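Local coordinates for protein tRNA (adenine(58)-N(1))-methyltransferase TrmI (Thermus thermophilus, PDB 2PWY) that catalyses the S-adenosyl-L-methionine-dependent methylation of adenosine 58 of tRNA at N1, a modification activity required for growth at extreme temperatures, at residues A[68-71]-A[72-75]; A[79-82]-A[83-86]; A[93-96]-A[97-100]; A[133-136]-A[137-141]; A[154-157]-A[158-161]. One frame throughout, in Å; residues are numbered along the deposited sequence.

Contact 1. Residues A[68-71]-A[72-75]; sequences EYLL and HMKR
M73 and H72 both give their backbone N-H to the carbonyl of Y69, closing the last turn of helix 66-72. M73 N stands 2.8 Å from Y69 O, almost in line with the carbonyl bond. H72 N, 3.2 Å from Y69 O, approaches instead from well above the carbonyl plane. At M73 the chain leaves helical angles, and its carbonyl is taken up by R75. NE of R75 lies 2.8 Å from M73 O and NH1 2.9 Å from it, so two nitrogens of one side chain grip a single oxygen lying in the guanidinium plane. This side-on grip needs a folded arginine: CG sits between backbone N and carbonyl carbon (chi1 79°), and the chain bends twice more. Water 1 accepts from R75 NH2 and donates to L70 O, joining the arginine to the helix end, where a positive charge would probably suit the carbonyl end of the helix dipole. Below the polar layer, M73 CB lies over the face of the Y69 ring, 4.1 Å from its centroid, in a CH-pi contact. Further out SD, 3.7 Å from Y69 CE2, meets the ring obliquely as a Met-aromatic contact, and M73 CE reaches L70 CG at 4.2 Å. An unbranched, polarisable methionine can run extended beyond CG across the ring and on to L70. Y69 OH bonds N140 O of helix 131-144 and its ring stacks with F144, while E68 forms a salt bridge with R253 of the second subunit. The whole is a helix C-terminus passing into a loop, with R75 brought beside S107 of the S-adenosyl-L-methionine site.

Contact 2. Residues A[79-82]-A[83-86]; sequences PTYP and KDAS. With SAH (S-adenosyl-L-homocysteine), chain E.
A85 N to Y81 O, at 2.9 Å, and S86 N to P82 O, at 3.0 Å, are the i to i+4 bonds that start helix 82-91, with Y81 at the N-cap position and a weaker bond from D84 N also reaching Y81 O. P82 suits the first turn, where its missing N-H costs no helical bond. D84 follows with its carboxylate near the start of the helix: OD1 receives K83 NZ at 2.8 Å on the syn side, somewhat out of the carboxylate plane, in a salt bridge, and OD2 bonds T246 OG1. K83 NZ also bonds V224 O and T246 OG1, so the pair ties the helix start to strand 216-232 and to the loop that holds T246. A leucine in place of D84 would probably leave the K83 ammonium without its counter-charge and T246 without an acceptor. On the inner side T80 divides its two branches. CG2, anti to the backbone N (OG1 chi1 -52°), packs 3.9 Å from D84 CB and near A85, whose small methyl leaves room for it. Backbone and hydroxyl both serve the bound S-adenosyl-L-homocysteine: T80 N donates to the ligand carboxylate O at 2.9 Å, and the ligand amino N donates to T80 OG1 at 2.8 Å, a hydroxyl that also bonds D173 OD2.

Contact 3. Residues A[93-96]-A[97-100]; sequences DLAP and GMRV
L94 and M98 meet beneath a type II beta turn, A95 to M98, that leads from the end of helix 82-91 into strand 99-103. L94 CD2 touches V100 CB at 4.2 Å, the two side chains crossing at about a right angle, and lies equally far, 4.2 Å, from M98 SD. The methionine lies extended across the mouth of the turn: with CG anti to its carbonyl carbon (chi1 -78°), the thioether runs back along the incoming chain until CE rests 3.9 Å from A95 CB. An unbranched, pliant chain suits this path, and its sulfur accepts a weak hydrogen bond from A95 N at 3.4 Å. With an alanine at M98 the turn would probably be left with a gap beside L94 and A95, and the A95 N-H would lose its sulfur partner. The turn is closed by M98 N, 3.2 Å from A95 O. P96 has the phi that the first corner needs. G97, at phi 96°, takes the second, where a side chain would collide with P96 O. At the polar edge D93, whose positive phi belongs to a Schellman motif ending the helix, pairs through OD2 with R192 NH1 and through OD1 with R116 NH1 of the second subunit.

Contact 4. Residues A[133-136]-A[137-141]; sequences HLAQ and AERNV. With SAH (S-adenosyl-L-homocysteine), chain E.
N140 N donates to Q136 O at 2.8 Å, one of four successive i to i+4 bonds that run from H133 O to N140 N along helix 131-144. The same two residues meet again through their amides. Q136 NE2 lies 2.9 Å from N140 OD1, which it approaches from above the carbonyl plane, although the oxygen is in the plane of the Q136 amide. The second hydrogen of NE2 is spent on water 2, which also takes a weak bond from R139 NE. Q136 OE1, meanwhile, receives R139 NH2 at 3.1 Å, the amide and guanidinium planes being 69° apart. With CG anti to the backbone N (chi1 -172°) and a bend at chi2, Q136 lays its amide alongside the helix, where a glutamine can serve both a donor and an acceptor. The guanidinium of R139 folds back so that one face stands over A135 O. L134 CG packs 3.6 Å from E138 OE2, while small A137 fits against T105. N140 ND2 links the helix to neighbouring loops, bonding K74 O and S107 O. Two turns before N140, H133 ND1 donates to the ribose O3' of S-adenosyl-L-homocysteine at 2.8 Å, nearly straight at 172°. This is the helix that connects strand 123-128 to strand 150-154 in a beta-alpha-beta unit of the Rossmann-like methyltransferase fold, with H133 at the cofactor ribose site.

Contact 5. Residues A[154-157]-A[158-161]; sequences LGKL and EEAE. With SAH (S-adenosyl-L-homocysteine), chain E.
E158 OE1 turns back against K156 CB, 3.4 Å away, and so puts a carboxylate beside the adenine of S-adenosyl-L-homocysteine. The reversal comes from chi2, which at 92° bends the glutamate sharply and lets OE1 accept from the adenine N6 at 2.8 Å. Next to it L157 N donates to adenine N1 at 3.1 Å, so a backbone N-H and a side-chain acceptor together read one edge of the base. The turn that sets them side by side is a 3-10 segment. E159 N bonds K156 O at 3.1 Å and A160 N bonds L157 O at 3.0 Å, each donor standing well above the carbonyl plane. Water 3 adds a bridge, accepting from K156 N and donating to E159 OE1. The side chains of K156 and E159 run alongside each other and point the same way without their charges meeting. Beneath the turn L157 CD1 packs on A160 CB at 4.1 Å; the leucine continues inward onto L101 and A103, and the alanine onto Y127. G155, with phi 150°, takes a conformation in which a side chain would press on the preceding carbonyl oxygen. One donor facing N1 and one acceptor facing N6 match adenine, whereas guanine would offer a donor at N1 and an acceptor at position 6; the pair is therefore likely to help select the adenosyl group of the methyl donor.

How the contacts relate
The five contacts follow in series, none nesting or crossing. Contact 1 ends helix 66-72, and the loop beyond it runs to contact 2, the start of helix 82-91; the two touch where L70 and M73 pack against T80 and P79. Contact 3 closes the turn from that helix into strand 99-103 of the central sheet. Further on, contact 4 lies on helix 131-144 and comes back against contact 1 through N140, which meets both Y69 and K74. Contact 5 follows the edge strand 150-154, touching contact 4 through L134 and L154. Contacts 2, 4 and 5 meet S-adenosyl-L-homocysteine at its amino-acid end, ribose and adenine respectively.

Contact 1. Residues A[68-71]-A[72-75]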
# COMPACT_ATOMS: atom_id res chain seq x y z
N GLU A 68 -13.34 -3.88 -18.35
CA GLU A 68 -12.78 -3.37 -19.63
C GLU A 68 -13.69 -2.33 -20.26
O GLU A 68 -13.22 -1.31 -20.77
CB GLU A 68 -12.53 -4.52 -20.61
CG GLU A 68 -11.33 -5.37 -20.20
CD GLU A 68 -11.19 -6.66 -21.00
OE1 GLU A 68 -12.21 -7.22 -21.45
OE2 GLU A 68 -10.04 -7.12 -21.13
N TYR A 69 -14.99 -2.58 -20.21
CA TYR A 69 -15.97 -1.66 -20.74
C TYR A 69 -15.93 -0.29 -20.04
O TYR A 69 -15.86 0.74 -20.72
CB TYR A 69 -17.37 -2.28 -20.64
CG TYR A 69 -18.42 -1.47 -21.34
CD1 TYR A 69 -18.40 -1.29 -22.72
CD2 TYR A 69 -19.45 -0.89 -20.62
CE1 TYR A 69 -19.39 -0.54 -23.38
CE2 TYR A 69 -20.45 -0.14 -21.25
CZ TYR A 69 -20.41 0.03 -22.63
OH TYR A 69 -21.40 0.78 -23.24
N LEU A 70 -15.99 -0.27 -18.71
CA LEU A 70 -15.90 1.00 -17.98
C LEU A 70 -14.66 1.80 -18.34
O LEU A 70 -14.72 3.02 -18.44
CB LEU A 70 -15.95 0.81 -16.46
CG LEU A 70 -17.28 1.07 -15.81
CD1 LEU A 70 -18.25 -0.05 -16.18
CD2 LEU A 70 -17.14 1.21 -14.29
N LEU A 71 -13.54 1.10 -18.52
CA LEU A 71 -12.27 1.76 -18.75
C LEU A 71 -12.14 2.34 -20.16
O LEU A 71 -11.35 3.26 -20.37
CB LEU A 71 -11.12 0.81 -18.46
CG LEU A 71 -10.97 0.32 -17.01
CD1 LEU A 71 -9.88 -0.74 -16.98
CD2 LEU A 71 -10.66 1.48 -16.06
N HIS A 72 -12.92 1.82 -21.10
CA HIS A 72 -12.80 2.20 -22.52
C HIS A 72 -14.04 2.89 -23.12
O HIS A 72 -13.94 3.54 -24.17
CB HIS A 72 -12.36 0.99 -23.37
CG HIS A 72 -11.06 0.40 -22.94
ND1 HIS A 72 -9.84 0.89 -23.35
CD2 HIS A 72 -10.79 -0.63 -22.09
CE1 HIS A 72 -8.87 0.20 -22.77
NE2 HIS A 72 -9.42 -0.73 -22.01
N MET A 73 -15.19 2.78 -22.46
CA MET A 73 -16.42 3.41 -22.96
C MET A 73 -16.31 4.94 -23.01
O MET A 73 -15.57 5.55 -22.22
CB MET A 73 -17.64 3.00 -22.13
CG MET A 73 -17.66 3.56 -20.71
SD MET A 73 -19.03 2.90 -19.75
CE MET A 73 -18.97 3.98 -18.33
N LYS A 74 -17.05 5.54 -23.94
CA LYS A 74 -17.18 6.99 -24.07
C LYS A 74 -17.70 7.52 -22.74
O LYS A 74 -18.50 6.86 -22.06
CB LYS A 74 -18.19 7.31 -25.19
CG LYS A 74 -18.36 8.78 -25.54
CD LYS A 74 -19.37 8.92 -26.68
CE LYS A 74 -19.66 10.38 -27.03
NZ LYS A 74 -18.78 10.86 -28.14
N ARG A 75 -17.24 8.70 -22.35
CA ARG A 75 -17.74 9.32 -21.13
C ARG A 75 -17.82 10.83 -21.22
O ARG A 75 -17.13 11.45 -22.03
CB ARG A 75 -16.88 8.91 -19.92
CG ARG A 75 -15.55 9.66 -19.76
CD ARG A 75 -14.43 9.08 -20.62
NE ARG A 75 -14.44 7.61 -20.62
CZ ARG A 75 -13.85 6.85 -19.70
NH1 ARG A 75 -13.93 5.53 -19.80
NH2 ARG A 75 -13.19 7.40 -18.68
O HOH W 1 -12.71 4.92 -16.85

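Contact 2. Residues A[79-82]-A[83-86]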
# COMPACT_ATOMS: atom_id res chain seq x y z
N PRO A 79 -16.24 7.80 -14.99
CA PRO A 79 -16.95 6.78 -14.22
C PRO A 79 -16.17 6.35 -12.99
O PRO A 79 -14.95 6.52 -12.93
CB PRO A 79 -17.07 5.59 -15.19
CG PRO A 79 -16.24 5.91 -16.37
CD PRO A 79 -15.68 7.28 -16.26
N THR A 80 -16.90 5.80 -12.02
CA THR A 80 -16.30 5.13 -10.87
C THR A 80 -15.32 4.07 -11.38
O THR A 80 -15.63 3.33 -12.32
CB THR A 80 -17.40 4.44 -10.05
OG1 THR A 80 -18.43 5.39 -9.74
CG2 THR A 80 -16.85 3.83 -8.77
N TYR A 81 -14.13 3.99 -10.78
CA TYR A 81 -13.20 2.94 -11.21
C TYR A 81 -13.72 1.56 -10.82
O TYR A 81 -14.36 1.41 -9.79
CB TYR A 81 -11.79 3.19 -10.65
CG TYR A 81 -11.07 4.30 -11.40
CD1 TYR A 81 -10.08 4.02 -12.33
CD2 TYR A 81 -11.41 5.63 -11.17
CE1 TYR A 81 -9.43 5.05 -13.03
CE2 TYR A 81 -10.78 6.66 -11.84
CZ TYR A 81 -9.79 6.37 -12.76
OH TYR A 81 -9.17 7.42 -13.42
N PRO A 82 -13.46 0.55 -11.66
CA PRO A 82 -13.89 -0.82 -11.37
C PRO A 82 -13.55 -1.36 -9.97
O PRO A 82 -14.40 -1.96 -9.34
CB PRO A 82 -13.20 -1.64 -12.48
CG PRO A 82 -13.18 -0.70 -13.61
CD PRO A 82 -12.75 0.61 -12.95
N LYS A 83 -12.35 -1.11 -9.45
CA LYS A 83 -12.00 -1.61 -8.12
C LYS A 83 -12.95 -1.04 -7.05
O LYS A 83 -13.30 -1.71 -6.06
CB LYS A 83 -10.55 -1.29 -7.78
CG LYS A 83 -10.25 0.19 -7.57
CD LYS A 83 -8.78 0.42 -7.23
CE LYS A 83 -8.52 1.93 -7.05
NZ LYS A 83 -9.20 2.52 -5.86
N ASP A 84 -13.34 0.21 -7.26
CA ASP A 84 -14.19 0.91 -6.30
C ASP A 84 -15.65 0.51 -6.45
O ASP A 84 -16.35 0.34 -5.45
CB ASP A 84 -14.02 2.42 -6.47
CG ASP A 84 -12.57 2.86 -6.31
OD1 ASP A 84 -11.96 2.46 -5.30
OD2 ASP A 84 -12.05 3.57 -7.19
N ALA A 85 -16.12 0.36 -7.68
CA ALA A 85 -17.51 -0.03 -7.94
C ALA A 85 -17.76 -1.44 -7.39
O ALA A 85 -18.77 -1.70 -6.75
CB ALA A 85 -17.84 0.06 -9.42
N SER A 86 -16.80 -2.33 -7.63
CA SER A 86 -16.80 -3.68 -7.08
C SER A 86 -16.93 -3.67 -5.54
O SER A 86 -17.78 -4.37 -4.97
CB SER A 86 -15.49 -4.38 -7.50
OG SER A 86 -15.42 -5.70 -6.98
N SAH E . -20.57 6.92 -10.78
CA SAH E . -20.74 7.56 -12.12
CB SAH E . -20.01 8.90 -12.18
CG SAH E . -20.73 9.99 -11.39
SD SAH E . -19.96 11.60 -11.72
C SAH E . -20.23 6.61 -13.18
O SAH E . -19.67 5.55 -12.84
OXT SAH E . -20.38 6.86 -14.38
C5' SAH E . -21.08 12.57 -10.68
C4' SAH E . -22.40 12.88 -11.40
O4' SAH E . -23.36 13.28 -10.44
C3' SAH E . -22.33 14.03 -12.42
O3' SAH E . -22.86 13.55 -13.65
C2' SAH E . -23.20 15.13 -11.82
O2' SAH E . -23.94 15.86 -12.77
C1' SAH E . -24.15 14.35 -10.96
N9 SAH E . -24.70 15.00 -9.75
C8 SAH E . -24.01 15.71 -8.81
N7 SAH E . -24.88 16.04 -7.84
C5 SAH E . -26.10 15.52 -8.12
C6 SAH E . -27.33 15.57 -7.45
N6 SAH E . -27.47 16.21 -6.28
N1 SAH E . -28.41 14.91 -8.03
C2 SAH E . -28.28 14.25 -9.23
N3 SAH E . -27.06 14.22 -9.88
C4 SAH E . -25.99 14.85 -9.33

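Contact 3. Residues A[93-96]-A[97-100]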
# COMPACT_ATOMS: atom_id res chain seq x y z
N ASP A 93 -23.85 -4.40 0.36
CA ASP A 93 -24.42 -5.72 0.62
C ASP A 93 -25.62 -6.01 -0.31
O ASP A 93 -26.70 -6.40 0.12
CB ASP A 93 -24.81 -5.87 2.10
CG ASP A 93 -25.25 -7.27 2.45
OD1 ASP A 93 -24.54 -8.21 2.01
OD2 ASP A 93 -26.29 -7.42 3.13
N LEU A 94 -25.41 -5.77 -1.61
CA LEU A 94 -26.49 -5.93 -2.59
C LEU A 94 -26.63 -7.37 -3.05
O LEU A 94 -25.64 -8.02 -3.41
CB LEU A 94 -26.27 -5.02 -3.80
CG LEU A 94 -26.24 -3.52 -3.50
CD1 LEU A 94 -25.97 -2.77 -4.76
CD2 LEU A 94 -27.56 -3.04 -2.86
N ALA A 95 -27.87 -7.85 -3.04
CA ALA A 95 -28.21 -9.20 -3.46
C ALA A 95 -29.34 -9.11 -4.48
O ALA A 95 -29.99 -8.06 -4.59
CB ALA A 95 -28.64 -10.02 -2.24
N PRO A 96 -29.57 -10.19 -5.25
CA PRO A 96 -30.65 -10.14 -6.23
C PRO A 96 -31.99 -9.75 -5.62
O PRO A 96 -32.35 -10.23 -4.54
CB PRO A 96 -30.70 -11.57 -6.77
CG PRO A 96 -29.30 -12.08 -6.60
CD PRO A 96 -28.84 -11.48 -5.29
N GLY A 97 -32.72 -8.90 -6.33
CA GLY A 97 -34.07 -8.51 -5.94
C GLY A 97 -34.11 -7.22 -5.16
O GLY A 97 -35.20 -6.66 -4.93
N MET A 98 -32.94 -6.73 -4.74
CA MET A 98 -32.89 -5.51 -3.95
C MET A 98 -33.14 -4.25 -4.78
O MET A 98 -33.02 -4.28 -6.01
CB MET A 98 -31.56 -5.40 -3.21
CG MET A 98 -31.49 -6.28 -1.97
SD MET A 98 -29.94 -6.07 -1.07
CE MET A 98 -30.08 -7.34 0.19
N ARG A 99 -33.45 -3.16 -4.09
CA ARG A 99 -33.72 -1.87 -4.72
C ARG A 99 -32.67 -0.88 -4.22
O ARG A 99 -32.57 -0.65 -3.01
CB ARG A 99 -35.13 -1.40 -4.37
CG ARG A 99 -36.20 -2.41 -4.74
CD ARG A 99 -37.59 -2.00 -4.26
NE ARG A 99 -38.28 -1.13 -5.22
CZ ARG A 99 -38.48 0.17 -5.02
NH1 ARG A 99 -38.04 0.75 -3.91
NH2 ARG A 99 -39.13 0.90 -5.93
N VAL A 100 -31.89 -0.34 -5.14
CA VAL A 100 -30.79 0.55 -4.77
C VAL A 100 -30.97 1.93 -5.40
O VAL A 100 -31.29 2.05 -6.58
CB VAL A 100 -29.41 -0.07 -5.12
CG1 VAL A 100 -29.27 -0.37 -6.63
CG2 VAL A 100 -28.27 0.81 -4.62

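Contact 4. Residues A[133-136]-A[137-141]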
# COMPACT_ATOMS: atom_id res chain seq x y z
N HIS A 133 -25.06 14.46 -19.56
CA HIS A 133 -24.49 13.36 -18.80
C HIS A 133 -25.44 12.16 -18.82
O HIS A 133 -25.02 11.04 -19.12
CB HIS A 133 -24.16 13.78 -17.36
CG HIS A 133 -22.96 14.68 -17.24
ND1 HIS A 133 -22.31 14.89 -16.04
CD2 HIS A 133 -22.29 15.42 -18.16
CE1 HIS A 133 -21.30 15.72 -16.22
NE2 HIS A 133 -21.26 16.05 -17.50
N LEU A 134 -26.71 12.41 -18.52
CA LEU A 134 -27.70 11.33 -18.49
C LEU A 134 -27.86 10.64 -19.84
O LEU A 134 -27.91 9.42 -19.91
CB LEU A 134 -29.05 11.84 -17.97
CG LEU A 134 -30.13 10.76 -17.84
CD1 LEU A 134 -29.68 9.58 -16.94
CD2 LEU A 134 -31.44 11.35 -17.33
N ALA A 135 -27.92 11.42 -20.93
CA ALA A 135 -28.01 10.83 -22.26
C ALA A 135 -26.85 9.87 -22.56
O ALA A 135 -27.08 8.76 -23.04
CB ALA A 135 -28.12 11.91 -23.33
N GLN A 136 -25.62 10.28 -22.24
CA GLN A 136 -24.45 9.42 -22.47
C GLN A 136 -24.50 8.19 -21.57
O GLN A 136 -24.21 7.07 -22.02
CB GLN A 136 -23.13 10.19 -22.24
CG GLN A 136 -21.86 9.41 -22.65
CD GLN A 136 -21.89 8.96 -24.11
OE1 GLN A 136 -22.12 9.77 -25.00
NE2 GLN A 136 -21.64 7.67 -24.35
N ALA A 137 -24.90 8.39 -20.31
CA ALA A 137 -24.99 7.28 -19.36
C ALA A 137 -25.98 6.24 -19.87
O ALA A 137 -25.69 5.04 -19.86
CB ALA A 137 -25.40 7.77 -17.98
N GLU A 138 -27.14 6.70 -20.32
CA GLU A 138 -28.15 5.79 -20.87
C GLU A 138 -27.60 5.02 -22.07
O GLU A 138 -27.79 3.81 -22.14
CB GLU A 138 -29.46 6.53 -21.18
CG GLU A 138 -30.13 7.08 -19.91
CD GLU A 138 -31.44 7.80 -20.17
OE1 GLU A 138 -31.77 8.03 -21.35
OE2 GLU A 138 -32.14 8.16 -19.19
N ARG A 139 -26.91 5.69 -22.99
CA ARG A 139 -26.30 4.99 -24.13
C ARG A 139 -25.31 3.94 -23.65
O ARG A 139 -25.30 2.79 -24.14
CB ARG A 139 -25.60 5.96 -25.10
CG ARG A 139 -26.57 6.70 -26.04
CD ARG A 139 -25.84 7.47 -27.16
NE ARG A 139 -25.11 8.63 -26.66
CZ ARG A 139 -25.63 9.84 -26.46
NH1 ARG A 139 -26.91 10.07 -26.72
NH2 ARG A 139 -24.87 10.81 -25.98
N ASN A 140 -24.47 4.32 -22.69
CA ASN A 140 -23.43 3.42 -22.18
C ASN A 140 -24.03 2.16 -21.57
O ASN A 140 -23.56 1.05 -21.83
CB ASN A 140 -22.54 4.14 -21.17
CG ASN A 140 -21.55 5.10 -21.82
OD1 ASN A 140 -21.34 5.08 -23.04
ND2 ASN A 140 -20.94 5.95 -21.01
N VAL A 141 -25.08 2.34 -20.76
CA VAL A 141 -25.76 1.23 -20.10
C VAL A 141 -26.43 0.33 -21.14
O VAL A 141 -26.28 -0.90 -21.13
CB VAL A 141 -26.79 1.73 -19.06
CG1 VAL A 141 -27.63 0.59 -18.50
CG2 VAL A 141 -26.06 2.48 -17.94
N SAH E . -20.57 6.92 -10.78
CA SAH E . -20.74 7.56 -12.12
CB SAH E . -20.01 8.90 -12.18
CG SAH E . -20.73 9.99 -11.39
SD SAH E . -19.96 11.60 -11.72
C SAH E . -20.23 6.61 -13.18
O SAH E . -19.67 5.55 -12.84
OXT SAH E . -20.38 6.86 -14.38
C5' SAH E . -21.08 12.57 -10.68
C4' SAH E . -22.40 12.88 -11.40
O4' SAH E . -23.36 13.28 -10.44
C3' SAH E . -22.33 14.03 -12.42
O3' SAH E . -22.86 13.55 -13.65
C2' SAH E . -23.20 15.13 -11.82
O2' SAH E . -23.94 15.86 -12.77
C1' SAH E . -24.15 14.35 -10.96
N9 SAH E . -24.70 15.00 -9.75
C8 SAH E . -24.01 15.71 -8.81
N7 SAH E . -24.88 16.04 -7.84
C5 SAH E . -26.10 15.52 -8.12
C6 SAH E . -27.33 15.57 -7.45
N6 SAH E . -27.47 16.21 -6.28
N1 SAH E . -28.41 14.91 -8.03
C2 SAH E . -28.28 14.25 -9.23
N3 SAH E . -27.06 14.22 -9.88
C4 SAH E . -25.99 14.85 -9.33
O HOH W 2 -22.44 6.70 -26.94

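Contact 5. Residues A[154-157]-A[158-161]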
# COMPACT_ATOMS: atom_id res chain seq x y z
N LEU A 154 -34.09 12.27 -14.68
CA LEU A 154 -33.41 13.54 -14.91
C LEU A 154 -33.82 14.50 -13.80
O LEU A 154 -35.00 14.86 -13.67
CB LEU A 154 -33.79 14.14 -16.26
CG LEU A 154 -33.21 15.52 -16.56
CD1 LEU A 154 -31.70 15.48 -16.70
CD2 LEU A 154 -33.86 16.08 -17.83
N GLY A 155 -32.84 14.91 -13.00
CA GLY A 155 -33.12 15.81 -11.88
C GLY A 155 -32.18 15.62 -10.71
O GLY A 155 -31.40 14.66 -10.67
N LYS A 156 -32.27 16.53 -9.76
CA LYS A 156 -31.48 16.44 -8.53
C LYS A 156 -32.11 15.44 -7.58
O LYS A 156 -33.33 15.41 -7.42
CB LYS A 156 -31.37 17.81 -7.86
CG LYS A 156 -30.57 18.83 -8.66
CD LYS A 156 -30.85 20.25 -8.20
CE LYS A 156 -30.08 21.29 -9.02
NZ LYS A 156 -30.30 21.16 -10.52
N LEU A 157 -31.27 14.61 -6.97
CA LEU A 157 -31.75 13.65 -6.00
C LEU A 157 -32.50 14.36 -4.85
O LEU A 157 -33.50 13.84 -4.38
CB LEU A 157 -30.61 12.77 -5.47
CG LEU A 157 -30.98 11.67 -4.45
CD1 LEU A 157 -32.08 10.75 -5.01
CD2 LEU A 157 -29.77 10.87 -3.98
N GLU A 158 -32.02 15.55 -4.45
CA GLU A 158 -32.66 16.36 -3.39
C GLU A 158 -34.15 16.56 -3.60
O GLU A 158 -34.89 16.82 -2.64
CB GLU A 158 -32.08 17.78 -3.34
CG GLU A 158 -30.68 17.92 -2.93
CD GLU A 158 -29.74 17.91 -4.11
OE1 GLU A 158 -29.84 16.99 -4.95
OE2 GLU A 158 -28.88 18.81 -4.17
N GLU A 159 -34.58 16.50 -4.86
CA GLU A 159 -35.94 16.88 -5.24
C GLU A 159 -36.79 15.66 -5.62
O GLU A 159 -37.95 15.80 -6.04
CB GLU A 159 -35.89 17.91 -6.38
CG GLU A 159 -35.22 19.20 -5.90
CD GLU A 159 -34.97 20.23 -6.99
OE1 GLU A 159 -35.32 19.99 -8.17
OE2 GLU A 159 -34.41 21.29 -6.65
N ALA A 160 -36.22 14.47 -5.44
CA ALA A 160 -36.88 13.24 -5.86
C ALA A 160 -38.09 12.91 -4.99
O ALA A 160 -38.07 13.13 -3.79
CB ALA A 160 -35.90 12.09 -5.83
N GLU A 161 -39.13 12.38 -5.61
CA GLU A 161 -40.24 11.79 -4.86
C GLU A 161 -39.92 10.34 -4.58
O GLU A 161 -39.86 9.52 -5.50
CB GLU A 161 -41.54 11.88 -5.66
CG GLU A 161 -42.05 13.28 -5.79
CD GLU A 161 -43.34 13.36 -6.59
OE1 GLU A 161 -43.75 12.36 -7.22
OE2 GLU A 161 -43.94 14.45 -6.58
N SAH E . -20.57 6.92 -10.78
CA SAH E . -20.74 7.56 -12.12
CB SAH E . -20.01 8.90 -12.18
CG SAH E . -20.73 9.99 -11.39
SD SAH E . -19.96 11.60 -11.72
C SAH E . -20.23 6.61 -13.18
O SAH E . -19.67 5.55 -12.84
OXT SAH E . -20.38 6.86 -14.38
C5' SAH E . -21.08 12.57 -10.68
C4' SAH E . -22.40 12.88 -11.40
O4' SAH E . -23.36 13.28 -10.44
C3' SAH E . -22.33 14.03 -12.42
O3' SAH E . -22.86 13.55 -13.65
C2' SAH E . -23.20 15.13 -11.82
O2' SAH E . -23.94 15.86 -12.77
C1' SAH E . -24.15 14.35 -10.96
N9 SAH E . -24.70 15.00 -9.75
C8 SAH E . -24.01 15.71 -8.81
N7 SAH E . -24.88 16.04 -7.84
C5 SAH E . -26.10 15.52 -8.12
C6 SAH E . -27.33 15.57 -7.45
N6 SAH E . -27.47 16.21 -6.28
N1 SAH E . -28.41 14.91 -8.03
C2 SAH E . -28.28 14.25 -9.23
N3 SAH E . -27.06 14.22 -9.88
C4 SAH E . -25.99 14.85 -9.33
O HOH W 3 -34.29 18.48 -10.04